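Local coordinates for acetyl-CoA hydrolase/transferase family protein (Porphyromonas gingivalis, PDB 2NVV) that binds zinc and probably transfers coenzyme A between acetyl-CoA and a carboxylate such as acetate, or hydrolyses acetyl-CoA, at residues L112-Y117 / P180-L185. Sequence-based numbering, arbitrary orientation.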
loop_
_atom_site.group_PDB
_atom_site.type_symbol
_atom_site.label_atom_id
_atom_site.label_comp_id
_atom_site.label_asym_id
_atom_site.label_seq_id
_atom_site.Cartn_x
_atom_site.Cartn_y
_atom_site.Cartn_z
ATOM N N LEU A 112 -5.950 -0.844 17.241
ATOM C CA LEU A 112 -5.990 -1.142 18.662
ATOM C C LEU A 112 -7.392 -0.781 19.116
ATOM O O LEU A 112 -8.026 -1.521 19.854
ATOM C CB LEU A 112 -4.954 -0.300 19.409
ATOM C CG LEU A 112 -3.590 -0.969 19.610
ATOM C CD1 LEU A 112 -2.557 0.055 20.081
ATOM C CD2 LEU A 112 -3.743 -2.106 20.621
ATOM N N ARG A 113 -7.874 0.370 18.655
ATOM C CA ARG A 113 -9.202 0.841 18.998
ATOM C C ARG A 113 -10.261 -0.091 18.422
ATOM O O ARG A 113 -11.294 -0.313 19.046
ATOM C CB ARG A 113 -9.404 2.269 18.483
ATOM C CG ARG A 113 -8.433 3.283 19.077
ATOM C CD ARG A 113 -8.959 4.700 18.931
ATOM N NE ARG A 113 -9.094 5.098 17.531
ATOM C CZ ARG A 113 -8.139 5.664 16.806
ATOM N NH1 ARG A 113 -8.380 5.975 15.539
ATOM N NH2 ARG A 113 -6.953 5.929 17.345
ATOM N N TYR A 114 -10.001 -0.637 17.237
ATOM C CA TYR A 114 -10.925 -1.564 16.580
ATOM C C TYR A 114 -11.008 -2.887 17.348
ATOM O O TYR A 114 -11.917 -3.683 17.132
ATOM C CB TYR A 114 -10.473 -1.852 15.136
ATOM C CG TYR A 114 -10.486 -0.645 14.227
ATOM C CD1 TYR A 114 -11.103 0.543 14.620
ATOM C CD2 TYR A 114 -9.900 -0.694 12.958
ATOM C CE1 TYR A 114 -11.136 1.659 13.772
ATOM C CE2 TYR A 114 -9.931 0.414 12.105
ATOM C CZ TYR A 114 -10.551 1.584 12.522
ATOM O OH TYR A 114 -10.589 2.682 11.701
ATOM N N GLY A 115 -10.039 -3.114 18.231
ATOM C CA GLY A 115 -10.008 -4.322 19.028
ATOM C C GLY A 115 -9.264 -5.464 18.363
ATOM O O GLY A 115 -9.338 -6.607 18.836
ATOM N N PHE A 116 -8.546 -5.166 17.277
ATOM C CA PHE A 116 -7.814 -6.198 16.546
ATOM C C PHE A 116 -6.761 -6.929 17.376
ATOM O O PHE A 116 -6.516 -8.117 17.175
ATOM C CB PHE A 116 -7.176 -5.599 15.298
ATOM C CG PHE A 116 -8.169 -5.177 14.254
ATOM C CD1 PHE A 116 -9.528 -5.438 14.417
ATOM C CD2 PHE A 116 -7.753 -4.511 13.102
ATOM C CE1 PHE A 116 -10.457 -5.040 13.448
ATOM C CE2 PHE A 116 -8.681 -4.109 12.123
ATOM C CZ PHE A 116 -10.034 -4.377 12.304
ATOM N N TYR A 117 -6.128 -6.216 18.298
ATOM C CA TYR A 117 -5.126 -6.803 19.181
ATOM C C TYR A 117 -5.801 -6.617 20.518
ATOM O O TYR A 117 -6.378 -5.569 20.778
ATOM C CB TYR A 117 -3.804 -6.022 19.111
ATOM C CG TYR A 117 -3.371 -5.730 17.685
ATOM C CD1 TYR A 117 -3.464 -4.434 17.154
ATOM C CD2 TYR A 117 -2.928 -6.758 16.848
ATOM C CE1 TYR A 117 -3.132 -4.172 15.832
ATOM C CE2 TYR A 117 -2.596 -6.507 15.528
ATOM C CZ TYR A 117 -2.699 -5.214 15.021
ATOM O OH TYR A 117 -2.379 -4.968 13.698
ATOM N N PRO A 180 -18.364 4.015 11.712
ATOM C CA PRO A 180 -18.694 4.837 10.545
ATOM C C PRO A 180 -18.791 6.337 10.823
ATOM O O PRO A 180 -19.408 7.060 10.048
ATOM C CB PRO A 180 -20.034 4.264 10.124
ATOM C CG PRO A 180 -20.692 4.043 11.466
ATOM C CD PRO A 180 -19.584 3.425 12.299
ATOM N N ALA A 181 -18.176 6.807 11.904
ATOM C CA ALA A 181 -18.257 8.218 12.273
ATOM C C ALA A 181 -17.029 9.087 11.988
ATOM O O ALA A 181 -17.008 10.259 12.328
ATOM C CB ALA A 181 -18.609 8.325 13.745
ATOM N N ARG A 182 -16.015 8.525 11.352
ATOM C CA ARG A 182 -14.814 9.295 11.105
ATOM C C ARG A 182 -14.971 10.439 10.122
ATOM O O ARG A 182 -15.625 10.306 9.094
ATOM C CB ARG A 182 -13.679 8.377 10.650
ATOM C CG ARG A 182 -12.336 9.082 10.591
ATOM C CD ARG A 182 -11.215 8.089 10.403
ATOM N NE ARG A 182 -11.061 7.189 11.542
ATOM C CZ ARG A 182 -10.283 6.107 11.536
ATOM N NH1 ARG A 182 -10.203 5.343 12.621
ATOM N NH2 ARG A 182 -9.592 5.777 10.447
ATOM N N ARG A 183 -14.372 11.576 10.469
ATOM C CA ARG A 183 -14.380 12.768 9.634
ATOM C C ARG A 183 -12.987 12.866 9.000
ATOM O O ARG A 183 -12.141 11.997 9.208
ATOM C CB ARG A 183 -14.645 14.009 10.483
ATOM C CG ARG A 183 -15.933 13.960 11.275
ATOM C CD ARG A 183 -17.137 13.857 10.376
ATOM N NE ARG A 183 -17.312 15.046 9.548
ATOM C CZ ARG A 183 -18.260 15.170 8.619
ATOM N NH1 ARG A 183 -19.108 14.171 8.401
ATOM N NH2 ARG A 183 -18.368 16.294 7.920
ATOM N N GLU A 184 -12.734 13.916 8.233
ATOM C CA GLU A 184 -11.427 14.055 7.610
ATOM C C GLU A 184 -10.397 14.516 8.638
ATOM O O GLU A 184 -10.750 15.047 9.689
ATOM C CB GLU A 184 -11.498 15.045 6.437
ATOM C CG GLU A 184 -11.418 16.530 6.796
ATOM C CD GLU A 184 -12.631 17.057 7.541
ATOM O OE1 GLU A 184 -13.705 16.412 7.497
ATOM O OE2 GLU A 184 -12.508 18.139 8.159
ATOM N N LEU A 185 -9.124 14.287 8.339
ATOM C CA LEU A 185 -8.032 14.712 9.211
ATOM C C LEU A 185 -7.599 16.053 8.611
ATOM O O LEU A 185 -6.860 16.093 7.640
ATOM C CB LEU A 185 -6.895 13.697 9.145
ATOM C CG LEU A 185 -7.318 12.229 9.196
ATOM C CD1 LEU A 185 -6.094 11.370 9.034
ATOM C CD2 LEU A 185 -8.033 11.923 10.501
#
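Arg182 reaches out of the long loop between strands 154-160 and 199-200 to meet Arg113 and Tyr114, where helix 108-113 gives out in a Schellman motif at Gly115, beside the parallel sheet of the N-terminal domain. Within that turn, Gly115 N donates a hydrogen bond to Leu112 O at 3.0 Å. From CB of Arg182, which points toward the helix end, CG lies anti to the backbone N (chi1 -171°), CD carries the chain on in the same extended line, and a bend at chi3 then turns the guanidinium. NE turns back to its own loop and is hydrogen-bonded to Leu177 O, while NH2 is hydrogen-bonded to Gln110 OE1, one turn back in the helix. CZ comes 3.4 Å from Tyr114 OH, the guanidinium lying 15° from the plane of the phenol ring. NH1 makes the closest approach, 2.8 Å from Tyr114 OH, and at 3.5 Å it also meets Arg113 NH1 at the edge of that second guanidinium. Tyr114 also stacks its ring on Tyr387 of the second subunit, so this junction lies at the interface between the two subunits. Arg113 NH2 is salt-bridged to Glu175 and Glu334, and Asp178 OD2 forms salt bridges to both NH1 atoms, which probably offsets their like charge.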